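Local coordinates for YfdX protein (Salmonella enterica I, PDB 6A02) that is of incompletely understood function but appears to act in both the antibiotic stress response and the virulence of the typhoid bacterium, at residues T11-M25 with D76-A88. Numbering follows the deposited sequence.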
# COMPACT_ATOMS: atom_id res chain seq x y z
N THR A 11 11.00 -16.42 -10.55
CA THR A 11 11.67 -15.18 -10.18
C THR A 11 12.87 -14.91 -11.09
O THR A 11 13.21 -15.72 -11.97
CB THR A 11 12.15 -15.26 -8.73
OG1 THR A 11 13.22 -16.22 -8.65
CG2 THR A 11 11.02 -15.66 -7.79
N LEU A 12 13.53 -13.78 -10.87
CA LEU A 12 14.73 -13.46 -11.65
C LEU A 12 15.81 -14.51 -11.47
O LEU A 12 16.59 -14.76 -12.41
CB LEU A 12 15.27 -12.08 -11.28
CG LEU A 12 14.36 -10.89 -11.60
CD1 LEU A 12 14.95 -9.59 -11.07
CD2 LEU A 12 14.10 -10.79 -13.11
N ASN A 13 15.87 -15.15 -10.30
CA ASN A 13 16.82 -16.21 -10.02
C ASN A 13 16.29 -17.59 -10.38
O ASN A 13 16.90 -18.59 -9.98
CB ASN A 13 17.22 -16.20 -8.54
CG ASN A 13 18.36 -15.27 -8.25
OD1 ASN A 13 18.15 -14.12 -7.85
ND2 ASN A 13 19.59 -15.75 -8.45
N ASN A 14 15.18 -17.67 -11.11
CA ASN A 14 14.61 -18.91 -11.63
C ASN A 14 13.97 -19.79 -10.56
O ASN A 14 13.83 -21.00 -10.76
CB ASN A 14 15.61 -19.72 -12.48
CG ASN A 14 16.17 -18.92 -13.64
OD1 ASN A 14 15.45 -18.20 -14.32
ND2 ASN A 14 17.48 -19.04 -13.86
N ASP A 15 13.55 -19.21 -9.44
CA ASP A 15 12.81 -19.96 -8.43
C ASP A 15 11.32 -19.89 -8.74
O ASP A 15 10.81 -18.85 -9.18
CB ASP A 15 13.09 -19.38 -7.05
CG ASP A 15 14.57 -19.43 -6.70
OD1 ASP A 15 15.17 -20.51 -6.87
OD2 ASP A 15 15.13 -18.39 -6.28
N LYS A 16 10.62 -21.00 -8.52
CA LYS A 16 9.23 -21.10 -8.94
C LYS A 16 8.30 -20.30 -8.04
O LYS A 16 8.50 -20.20 -6.82
CB LYS A 16 8.80 -22.57 -9.00
CG LYS A 16 9.35 -23.29 -10.23
CD LYS A 16 9.11 -24.79 -10.18
CE LYS A 16 9.64 -25.48 -11.44
NZ LYS A 16 10.23 -26.83 -11.17
N ILE A 17 7.27 -19.73 -8.67
CA ILE A 17 6.24 -18.92 -8.02
C ILE A 17 4.92 -19.65 -8.17
O ILE A 17 4.61 -20.16 -9.25
CB ILE A 17 6.16 -17.53 -8.70
CG1 ILE A 17 7.49 -16.77 -8.60
CG2 ILE A 17 5.01 -16.73 -8.11
CD1 ILE A 17 7.57 -15.58 -9.55
N SER A 18 4.13 -19.71 -7.09
CA SER A 18 2.89 -20.50 -7.10
C SER A 18 1.73 -19.68 -7.64
O SER A 18 1.17 -18.83 -6.95
CB SER A 18 2.55 -21.04 -5.71
OG SER A 18 1.28 -21.67 -5.75
N GLY A 19 1.32 -19.98 -8.88
CA GLY A 19 0.12 -19.36 -9.40
C GLY A 19 -1.14 -19.82 -8.71
O GLY A 19 -2.12 -19.07 -8.62
N GLN A 20 -1.15 -21.07 -8.22
CA GLN A 20 -2.31 -21.55 -7.48
C GLN A 20 -2.50 -20.77 -6.19
O GLN A 20 -3.63 -20.40 -5.84
CB GLN A 20 -2.17 -23.04 -7.16
CG GLN A 20 -2.33 -23.97 -8.35
CD GLN A 20 -2.03 -25.40 -7.96
OE1 GLN A 20 -0.94 -25.70 -7.47
NE2 GLN A 20 -3.00 -26.29 -8.16
N ALA A 21 -1.42 -20.53 -5.46
CA ALA A 21 -1.54 -19.79 -4.20
C ALA A 21 -1.88 -18.33 -4.45
O ALA A 21 -2.58 -17.72 -3.64
CB ALA A 21 -0.25 -19.91 -3.39
N TRP A 22 -1.38 -17.75 -5.54
CA TRP A 22 -1.81 -16.41 -5.89
C TRP A 22 -3.32 -16.36 -6.10
O TRP A 22 -4.01 -15.48 -5.56
CB TRP A 22 -1.06 -15.89 -7.13
CG TRP A 22 -1.28 -14.43 -7.31
CD1 TRP A 22 -0.56 -13.42 -6.75
CD2 TRP A 22 -2.32 -13.82 -8.06
NE1 TRP A 22 -1.08 -12.20 -7.13
CE2 TRP A 22 -2.16 -12.43 -7.94
CE3 TRP A 22 -3.36 -14.32 -8.85
CZ2 TRP A 22 -3.01 -11.53 -8.56
CZ3 TRP A 22 -4.20 -13.42 -9.47
CH2 TRP A 22 -4.02 -12.04 -9.33
N GLN A 23 -3.86 -17.31 -6.87
CA GLN A 23 -5.30 -17.33 -7.11
C GLN A 23 -6.07 -17.61 -5.82
O GLN A 23 -7.16 -17.07 -5.63
CB GLN A 23 -5.63 -18.36 -8.18
CG GLN A 23 -7.10 -18.39 -8.58
CD GLN A 23 -7.54 -17.08 -9.20
OE1 GLN A 23 -6.83 -16.52 -10.05
NE2 GLN A 23 -8.68 -16.55 -8.76
N ALA A 24 -5.50 -18.42 -4.93
CA ALA A 24 -6.14 -18.68 -3.65
C ALA A 24 -6.29 -17.39 -2.85
O ALA A 24 -7.34 -17.14 -2.24
CB ALA A 24 -5.34 -19.71 -2.86
N MET A 25 -5.25 -16.55 -2.85
CA MET A 25 -5.35 -15.29 -2.11
C MET A 25 -6.39 -14.37 -2.74
O MET A 25 -7.11 -13.67 -2.02
CB MET A 25 -3.99 -14.60 -2.06
CG MET A 25 -2.92 -15.39 -1.30
SD MET A 25 -3.47 -16.02 0.30
CE MET A 25 -3.84 -14.49 1.15
N ASP A 76 6.29 -23.99 9.79
CA ASP A 76 5.72 -23.42 8.58
C ASP A 76 6.83 -22.83 7.71
O ASP A 76 7.99 -22.70 8.13
CB ASP A 76 4.70 -22.34 8.95
CG ASP A 76 3.67 -22.09 7.87
OD1 ASP A 76 3.76 -22.69 6.78
OD2 ASP A 76 2.76 -21.27 8.13
N HIS A 77 6.45 -22.46 6.49
CA HIS A 77 7.38 -21.86 5.55
C HIS A 77 6.63 -20.84 4.72
O HIS A 77 5.44 -21.01 4.42
CB HIS A 77 7.98 -22.91 4.61
CG HIS A 77 8.77 -23.96 5.33
ND1 HIS A 77 10.12 -23.83 5.59
CD2 HIS A 77 8.39 -25.15 5.86
CE1 HIS A 77 10.54 -24.90 6.24
NE2 HIS A 77 9.52 -25.71 6.42
N TYR A 78 7.34 -19.79 4.32
CA TYR A 78 6.82 -18.86 3.33
C TYR A 78 6.99 -19.41 1.93
O TYR A 78 8.04 -19.98 1.60
CB TYR A 78 7.59 -17.54 3.42
CG TYR A 78 7.11 -16.62 4.51
CD1 TYR A 78 5.92 -15.91 4.36
CD2 TYR A 78 7.86 -16.42 5.66
CE1 TYR A 78 5.47 -15.06 5.35
CE2 TYR A 78 7.43 -15.55 6.66
CZ TYR A 78 6.22 -14.88 6.50
OH TYR A 78 5.78 -14.02 7.48
N ILE A 79 5.96 -19.23 1.10
CA ILE A 79 6.04 -19.55 -0.33
C ILE A 79 5.85 -18.29 -1.16
O ILE A 79 5.15 -17.34 -0.78
CB ILE A 79 5.04 -20.64 -0.77
CG1 ILE A 79 3.59 -20.20 -0.49
CG2 ILE A 79 5.38 -22.00 -0.12
CD1 ILE A 79 2.56 -21.00 -1.33
N ARG A 80 6.48 -18.29 -2.33
CA ARG A 80 6.39 -17.19 -3.29
C ARG A 80 5.09 -17.26 -4.08
O ARG A 80 4.76 -18.31 -4.64
CB ARG A 80 7.56 -17.28 -4.29
CG ARG A 80 8.92 -17.02 -3.68
CD ARG A 80 10.05 -17.22 -4.70
NE ARG A 80 10.13 -18.62 -5.06
CZ ARG A 80 10.89 -19.52 -4.43
NH1 ARG A 80 11.67 -19.15 -3.41
NH2 ARG A 80 10.87 -20.79 -4.82
N ILE A 81 4.36 -16.14 -4.14
CA ILE A 81 3.13 -16.07 -4.91
C ILE A 81 3.15 -15.02 -6.01
O ILE A 81 2.26 -15.05 -6.87
CB ILE A 81 1.87 -15.93 -4.03
CG1 ILE A 81 1.77 -14.53 -3.42
CG2 ILE A 81 1.84 -17.00 -2.96
CD1 ILE A 81 0.44 -14.26 -2.72
N ASN A 82 4.11 -14.10 -6.01
CA ASN A 82 4.19 -13.12 -7.08
C ASN A 82 5.57 -12.49 -7.05
O ASN A 82 6.23 -12.45 -6.00
CB ASN A 82 3.11 -12.03 -6.95
CG ASN A 82 3.01 -11.16 -8.18
OD1 ASN A 82 2.67 -11.64 -9.25
ND2 ASN A 82 3.33 -9.88 -8.04
N SER A 83 6.01 -11.98 -8.20
CA SER A 83 7.19 -11.14 -8.27
C SER A 83 6.89 -9.90 -9.09
O SER A 83 6.21 -9.97 -10.12
CB SER A 83 8.37 -11.85 -8.93
OG SER A 83 9.58 -11.31 -8.42
N SER A 84 7.42 -8.76 -8.64
CA SER A 84 7.35 -7.53 -9.41
C SER A 84 8.68 -6.80 -9.33
O SER A 84 9.59 -7.18 -8.58
CB SER A 84 6.23 -6.61 -8.91
OG SER A 84 6.54 -6.10 -7.63
N ILE A 85 8.80 -5.73 -10.11
CA ILE A 85 10.04 -4.96 -10.23
C ILE A 85 9.81 -3.54 -9.73
O ILE A 85 8.78 -2.93 -10.03
CB ILE A 85 10.51 -4.94 -11.70
CG1 ILE A 85 10.81 -6.36 -12.18
CG2 ILE A 85 11.73 -4.04 -11.87
CD1 ILE A 85 11.98 -6.99 -11.47
N THR A 86 10.79 -3.02 -8.99
CA THR A 86 10.92 -1.58 -8.75
C THR A 86 12.22 -1.09 -9.36
O THR A 86 13.30 -1.63 -9.08
CB THR A 86 10.92 -1.28 -7.25
OG1 THR A 86 9.66 -1.67 -6.71
CG2 THR A 86 11.18 0.22 -6.98
N VAL A 87 12.13 -0.04 -10.17
CA VAL A 87 13.32 0.62 -10.71
C VAL A 87 13.55 1.92 -9.96
O VAL A 87 12.61 2.55 -9.44
CB VAL A 87 13.21 0.87 -12.23
CG1 VAL A 87 13.13 -0.45 -12.97
CG2 VAL A 87 11.99 1.73 -12.54
N ALA A 88 14.81 2.33 -9.89
CA ALA A 88 15.20 3.62 -9.33
C ALA A 88 16.14 4.29 -10.32
O ALA A 88 17.26 3.82 -10.53
CB ALA A 88 15.89 3.45 -7.98
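The N-terminal arm and first turns of helix 19-36 lie across strand 77-89, outermost within this chain in the three-stranded antiparallel sheet, and R80 and I81 make up most of the strand's side of the contact. R80 reaches back to the arm and grips one backbone oxygen side-on with two nitrogens: NE donates to K16 O at 2.9 Å, from above the carbonyl plane, and NH2 to the same oxygen at 3.2 Å, in that plane and on a lone pair. The bend at chi3 (-67°) swings the guanidinium round to meet K16 O edge-on. D15 CB covers one face of the group, 3.4 Å from R80 CZ, while T11 CG2 packs on the aliphatic CD. The D15 carboxylate, too far off for a salt bridge, may still favour the positive charge. The backbone of R80 is held too: S18 N donates to R80 O at 2.9 Å, almost straight at 176°.

S18 is also the N-cap of the helix. Its short side chain lets OG accept from A21 N at 2.9 Å; that N-H, like others in the first turn, has no preceding helical carbonyl to bond to. Residues 19-25 run at -82° to strand residues 77-88 just where I81 and N82 form a classic beta bulge opposite E132 of strand 125-135. Branched I81 spreads there under the helix, CG2 against the small A21 CB (3.6 Å) and CD1 against CG of the bent M25 chain. W22 sets CD1 near I81 O and lies alongside N82, both side chains pointing the same way; R26 of the second subunit makes a cation-pi contact with this indole and a hydrogen bond to N82 OD1. On the arm, I17 lays CG2 on the bulge backbone, 3.3 Å from I81 C, and extends CD1 to S83 CB.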